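Local coordinates for putative modulator of DNA gyrase (Bacteroides thetaiotaomicron, PDB 1VPB), which is a putative modulator of DNA gyrase of the PmbA/TldD (U62) family and may act as a metallopeptidase, at residues M410-V424 and P439-L451. Numbering follows the deposited sequence.
Sequences MNVTGNLITLWNSLV and PSLVFEGVDFSGL
The Phe443 ring is held between Leu419 CD1 over one face and Leu423 CD1 over the opposite face, each 4.0 Å from the ring centroid. Ser422 OG lies at its edge near CD1. Further round the rim, CE1 and CZ point at a face of Trp420 in a T-shaped stack, the six-membered rings at 81° and their centroids 5.1 Å apart. Leu441 CD1 comes to 3.5 Å from Trp420 CH2, while Trp420 NE1 is hydrogen-bonded to Leu259 O. With an alanine in place of Trp420, the CE1-CZ edge of Phe443 and the Leu441 methyl would probably lose their partner, and Leu259 O its indole donor.

Val412 CG2 sits over a face of the Phe448 ring. With CG2 anti to the backbone N (CG1 at chi1 72°), the same methyl presses on Val446 CG1, a tight 3.3 Å.

Two antiparallel pairings frame the packing, and Leu419 and Trp420 reach in from helix 416-421. Between strands 410-413 and 446-450, Asn411 and Ser449 exchange two backbone bonds. After the helix, Val424 N bonds to Val442 O and Glu444 N to Ser422 O. Leu419 O accepts from both Ser422 OG (2.7 Å) and Ser422 N. One water joins Ser422 OG to Gly445 O; another links Thr413 OG1 and Ser449 OG.

Strand 245-251 pairs antiparallel with both 441-443 and 446-450 in the mixed sheet of the C-terminal domain; its Met249 touches Leu419, Phe443 and Phe448. Apolar packing thus fixes the Phe443 ring between the helix and Leu423, while backbone bonds and waters tie strand 410-413 to 446-450 and Ser422 to the turn at Gly445.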
loop_
_atom_site.group_PDB
_atom_site.type_symbol
_atom_site.label_atom_id
_atom_site.label_comp_id
_atom_site.label_asym_id
_atom_site.label_seq_id
_atom_site.Cartn_x
_atom_site.Cartn_y
_atom_site.Cartn_z
ATOM N N MET A 410 15.212 -21.618 4.878
ATOM C CA MET A 410 14.934 -22.674 3.892
ATOM C C MET A 410 13.869 -22.191 2.929
ATOM O O MET A 410 13.048 -21.332 3.256
ATOM C CB MET A 410 14.450 -23.963 4.575
ATOM C CG MET A 410 15.394 -24.558 5.611
ATOM S SD MET A 410 16.801 -25.332 4.918
ATOM C CE MET A 410 16.058 -26.788 4.159
ATOM N N ASN A 411 13.869 -22.775 1.744
ATOM C CA ASN A 411 12.799 -22.538 0.796
ATOM C C ASN A 411 12.043 -23.811 0.529
ATOM O O ASN A 411 12.645 -24.894 0.418
ATOM C CB ASN A 411 13.375 -22.033 -0.515
ATOM C CG ASN A 411 13.895 -20.610 -0.406
ATOM O OD1 ASN A 411 13.250 -19.744 0.186
ATOM N ND2 ASN A 411 15.043 -20.368 -0.993
ATOM N N VAL A 412 10.740 -23.657 0.388
ATOM C CA VAL A 412 9.879 -24.729 -0.091
ATOM C C VAL A 412 9.569 -24.434 -1.569
ATOM O O VAL A 412 9.213 -23.301 -1.926
ATOM C CB VAL A 412 8.592 -24.860 0.799
ATOM C CG1 VAL A 412 7.602 -23.712 0.577
ATOM C CG2 VAL A 412 7.920 -26.209 0.566
ATOM N N THR A 413 9.734 -25.442 -2.427
ATOM C CA THR A 413 9.560 -25.261 -3.860
ATOM C C THR A 413 8.765 -26.408 -4.409
ATOM O O THR A 413 8.669 -27.448 -3.777
ATOM C CB THR A 413 10.900 -25.237 -4.612
ATOM O OG1 THR A 413 11.593 -26.494 -4.463
ATOM C CG2 THR A 413 11.842 -24.184 -4.037
ATOM N N GLY A 414 8.225 -26.207 -5.602
ATOM C CA GLY A 414 7.455 -27.245 -6.282
ATOM C C GLY A 414 6.478 -26.609 -7.227
ATOM O O GLY A 414 6.677 -25.476 -7.665
ATOM N N ASN A 415 5.395 -27.336 -7.533
ATOM C CA ASN A 415 4.337 -26.827 -8.366
ATOM C C ASN A 415 3.059 -26.979 -7.563
ATOM O O ASN A 415 2.869 -27.982 -6.872
ATOM C CB ASN A 415 4.235 -27.587 -9.699
ATOM C CG ASN A 415 3.113 -27.064 -10.568
ATOM O OD1 ASN A 415 1.942 -27.467 -10.442
ATOM N ND2 ASN A 415 3.453 -26.127 -11.452
ATOM N N LEU A 416 2.226 -25.960 -7.600
ATOM C CA LEU A 416 1.053 -25.893 -6.719
ATOM C C LEU A 416 0.065 -27.033 -6.976
ATOM O O LEU A 416 -0.583 -27.527 -6.049
ATOM C CB LEU A 416 0.359 -24.551 -6.835
ATOM C CG LEU A 416 1.130 -23.399 -6.173
ATOM C CD1 LEU A 416 0.511 -22.072 -6.628
ATOM C CD2 LEU A 416 1.058 -23.504 -4.612
ATOM N N ILE A 417 -0.055 -27.463 -8.214
ATOM C CA ILE A 417 -0.986 -28.543 -8.499
ATOM C C ILE A 417 -0.558 -29.844 -7.859
ATOM O O ILE A 417 -1.355 -30.488 -7.195
ATOM C CB ILE A 417 -1.195 -28.706 -10.047
ATOM C CG1 ILE A 417 -1.796 -27.471 -10.637
ATOM C CG2 ILE A 417 -2.105 -29.876 -10.366
ATOM C CD1 ILE A 417 -1.919 -27.567 -12.141
ATOM N N THR A 418 0.703 -30.242 -8.050
ATOM C CA THR A 418 1.215 -31.473 -7.424
ATOM C C THR A 418 1.293 -31.333 -5.908
ATOM O O THR A 418 1.104 -32.306 -5.156
ATOM C CB THR A 418 2.537 -31.971 -8.066
ATOM O OG1 THR A 418 3.423 -30.868 -8.350
ATOM C CG2 THR A 418 2.230 -32.598 -9.429
ATOM N N LEU A 419 1.574 -30.137 -5.422
ATOM C CA LEU A 419 1.501 -29.902 -3.991
ATOM C C LEU A 419 0.108 -30.254 -3.451
ATOM O O LEU A 419 -0.018 -31.068 -2.526
ATOM C CB LEU A 419 1.788 -28.458 -3.656
ATOM C CG LEU A 419 1.683 -28.164 -2.144
ATOM C CD1 LEU A 419 2.714 -28.850 -1.270
ATOM C CD2 LEU A 419 1.716 -26.683 -1.931
ATOM N N TRP A 420 -0.907 -29.705 -4.081
ATOM C CA TRP A 420 -2.276 -29.917 -3.629
ATOM C C TRP A 420 -2.726 -31.361 -3.970
ATOM O O TRP A 420 -3.671 -31.875 -3.373
ATOM C CB TRP A 420 -3.196 -28.836 -4.140
ATOM C CG TRP A 420 -3.062 -27.595 -3.312
ATOM C CD1 TRP A 420 -2.356 -26.468 -3.616
ATOM C CD2 TRP A 420 -3.584 -27.389 -1.993
ATOM N NE1 TRP A 420 -2.434 -25.557 -2.588
ATOM C CE2 TRP A 420 -3.179 -26.093 -1.573
ATOM C CE3 TRP A 420 -4.346 -28.164 -1.111
ATOM C CZ2 TRP A 420 -3.514 -25.572 -0.341
ATOM C CZ3 TRP A 420 -4.723 -27.615 0.107
ATOM C CH2 TRP A 420 -4.293 -26.339 0.482
ATOM N N ASN A 421 -2.035 -32.019 -4.892
ATOM C CA ASN A 421 -2.286 -33.452 -5.132
ATOM C C ASN A 421 -1.670 -34.314 -4.049
ATOM O O ASN A 421 -2.000 -35.505 -3.969
ATOM C CB ASN A 421 -1.760 -33.912 -6.504
ATOM C CG ASN A 421 -2.515 -35.104 -7.029
ATOM O OD1 ASN A 421 -3.714 -35.183 -6.846
ATOM N ND2 ASN A 421 -1.828 -36.025 -7.714
ATOM N N SER A 422 -0.742 -33.761 -3.240
ATOM C CA SER A 422 -0.046 -34.531 -2.188
ATOM C C SER A 422 -0.555 -34.260 -0.738
ATOM O O SER A 422 -0.004 -34.789 0.217
ATOM C CB SER A 422 1.466 -34.282 -2.278
ATOM O OG SER A 422 1.749 -32.988 -1.860
ATOM N N LEU A 423 -1.650 -33.507 -0.620
ATOM C CA LEU A 423 -2.374 -33.303 0.649
ATOM C C LEU A 423 -2.873 -34.652 1.168
ATOM O O LEU A 423 -3.670 -35.306 0.476
ATOM C CB LEU A 423 -3.559 -32.374 0.418
ATOM C CG LEU A 423 -4.398 -31.997 1.635
ATOM C CD1 LEU A 423 -3.610 -31.054 2.540
ATOM C CD2 LEU A 423 -5.676 -31.332 1.188
ATOM N N VAL A 424 -2.407 -35.047 2.361
ATOM C CA VAL A 424 -2.809 -36.326 2.957
ATOM C C VAL A 424 -3.739 -36.203 4.133
ATOM O O VAL A 424 -4.382 -37.194 4.469
ATOM C CB VAL A 424 -1.616 -37.185 3.386
ATOM C CG1 VAL A 424 -0.873 -37.636 2.145
ATOM C CG2 VAL A 424 -0.725 -36.447 4.351
ATOM N N PRO A 439 -8.183 -25.432 7.932
ATOM C CA PRO A 439 -7.515 -26.024 9.089
ATOM C C PRO A 439 -6.016 -26.223 8.810
ATOM O O PRO A 439 -5.518 -25.877 7.704
ATOM C CB PRO A 439 -8.212 -27.393 9.212
ATOM C CG PRO A 439 -8.487 -27.772 7.852
ATOM C CD PRO A 439 -8.909 -26.463 7.153
ATOM N N SER A 440 -5.329 -26.834 9.766
ATOM C CA SER A 440 -3.989 -27.336 9.574
ATOM C C SER A 440 -3.984 -28.321 8.402
ATOM O O SER A 440 -4.968 -29.012 8.133
ATOM C CB SER A 440 -3.442 -28.020 10.859
ATOM O OG SER A 440 -3.324 -27.069 11.928
ATOM N N LEU A 441 -2.831 -28.430 7.753
ATOM C CA LEU A 441 -2.683 -29.257 6.574
ATOM C C LEU A 441 -1.401 -30.098 6.603
ATOM O O LEU A 441 -0.394 -29.685 7.168
ATOM C CB LEU A 441 -2.622 -28.366 5.352
ATOM C CG LEU A 441 -3.763 -27.420 5.081
ATOM C CD1 LEU A 441 -3.347 -26.586 3.881
ATOM C CD2 LEU A 441 -5.072 -28.143 4.842
ATOM N N VAL A 442 -1.466 -31.291 6.019
ATOM C CA VAL A 442 -0.321 -32.143 5.913
ATOM C C VAL A 442 -0.158 -32.585 4.465
ATOM O O VAL A 442 -1.092 -33.095 3.853
ATOM C CB VAL A 442 -0.454 -33.434 6.762
ATOM C CG1 VAL A 442 0.801 -34.230 6.660
ATOM C CG2 VAL A 442 -0.770 -33.096 8.255
ATOM N N PHE A 443 1.035 -32.354 3.940
ATOM C CA PHE A 443 1.380 -32.715 2.572
ATOM C C PHE A 443 2.561 -33.661 2.606
ATOM O O PHE A 443 3.504 -33.460 3.382
ATOM C CB PHE A 443 1.822 -31.470 1.800
ATOM C CG PHE A 443 0.813 -30.405 1.685
ATOM C CD1 PHE A 443 -0.064 -30.357 0.578
ATOM C CD2 PHE A 443 0.732 -29.359 2.620
ATOM C CE1 PHE A 443 -0.968 -29.324 0.424
ATOM C CE2 PHE A 443 -0.199 -28.324 2.450
ATOM C CZ PHE A 443 -1.054 -28.314 1.355
ATOM N N GLU A 444 2.563 -34.696 1.761
ATOM C CA GLU A 444 3.707 -35.580 1.707
ATOM C C GLU A 444 4.652 -35.255 0.564
ATOM O O GLU A 444 4.222 -34.861 -0.511
ATOM C CB GLU A 444 3.242 -37.031 1.529
ATOM C CG GLU A 444 2.523 -37.638 2.717
ATOM C CD GLU A 444 3.400 -37.839 3.932
ATOM O OE1 GLU A 444 4.648 -37.730 3.798
ATOM O OE2 GLU A 444 2.828 -38.108 5.033
ATOM N N GLY A 445 5.941 -35.488 0.804
ATOM C CA GLY A 445 6.956 -35.470 -0.254
ATOM C C GLY A 445 7.160 -34.088 -0.842
ATOM O O GLY A 445 7.089 -33.900 -2.053
ATOM N N VAL A 446 7.390 -33.120 0.041
ATOM C CA VAL A 446 7.544 -31.719 -0.352
ATOM C C VAL A 446 9.045 -31.378 -0.291
ATOM O O VAL A 446 9.741 -31.782 0.640
ATOM C CB VAL A 446 6.750 -30.790 0.573
ATOM C CG1 VAL A 446 6.994 -29.312 0.240
ATOM C CG2 VAL A 446 5.248 -31.100 0.473
ATOM N N ASP A 447 9.510 -30.631 -1.296
ATOM C CA ASP A 447 10.900 -30.217 -1.425
ATOM C C ASP A 447 11.228 -28.971 -0.629
ATOM O O ASP A 447 10.571 -27.923 -0.779
ATOM C CB ASP A 447 11.240 -29.993 -2.903
ATOM C CG ASP A 447 11.605 -31.256 -3.587
ATOM O OD1 ASP A 447 12.639 -31.858 -3.191
ATOM O OD2 ASP A 447 10.931 -31.712 -4.518
ATOM N N PHE A 448 12.241 -29.123 0.230
ATOM C CA PHE A 448 12.840 -28.007 0.978
ATOM C C PHE A 448 14.320 -27.932 0.620
ATOM O O PHE A 448 15.008 -28.968 0.566
ATOM C CB PHE A 448 12.713 -28.192 2.492
ATOM C CG PHE A 448 11.306 -28.190 2.995
ATOM C CD1 PHE A 448 10.509 -29.336 2.860
ATOM C CD2 PHE A 448 10.777 -27.071 3.637
ATOM C CE1 PHE A 448 9.215 -29.354 3.334
ATOM C CE2 PHE A 448 9.473 -27.064 4.102
ATOM C CZ PHE A 448 8.677 -28.208 3.945
ATOM N N SER A 449 14.796 -26.706 0.424
ATOM C CA SER A 449 16.203 -26.457 0.105
ATOM C C SER A 449 16.736 -25.238 0.843
ATOM O O SER A 449 15.996 -24.310 1.145
ATOM C CB SER A 449 16.335 -26.230 -1.386
ATOM O OG SER A 449 15.360 -25.296 -1.817
ATOM N N GLY A 450 18.038 -25.226 1.092
ATOM C CA GLY A 450 18.667 -24.118 1.823
ATOM C C GLY A 450 18.768 -22.817 1.035
ATOM O O GLY A 450 19.039 -22.857 -0.176
ATOM N N LEU A 451 18.493 -21.690 1.720
ATOM C CA LEU A 451 18.879 -20.296 1.325
ATOM C C LEU A 451 17.943 -19.223 1.910
ATOM O O LEU A 451 18.295 -18.494 2.839
ATOM C CB LEU A 451 18.988 -20.086 -0.200
ATOM C CG LEU A 451 20.375 -20.091 -0.877
ATOM C CD1 LEU A 451 21.382 -21.158 -0.382
ATOM C CD2 LEU A 451 20.152 -20.217 -2.392
ATOM O OXT LEU A 451 16.814 -19.027 1.461
HETATM O O HOH W 1 7.756 -29.955 -3.442
HETATM O O HOH W 2 13.151 -26.853 -2.593
HETATM O O HOH W 3 4.387 -32.857 -2.994
#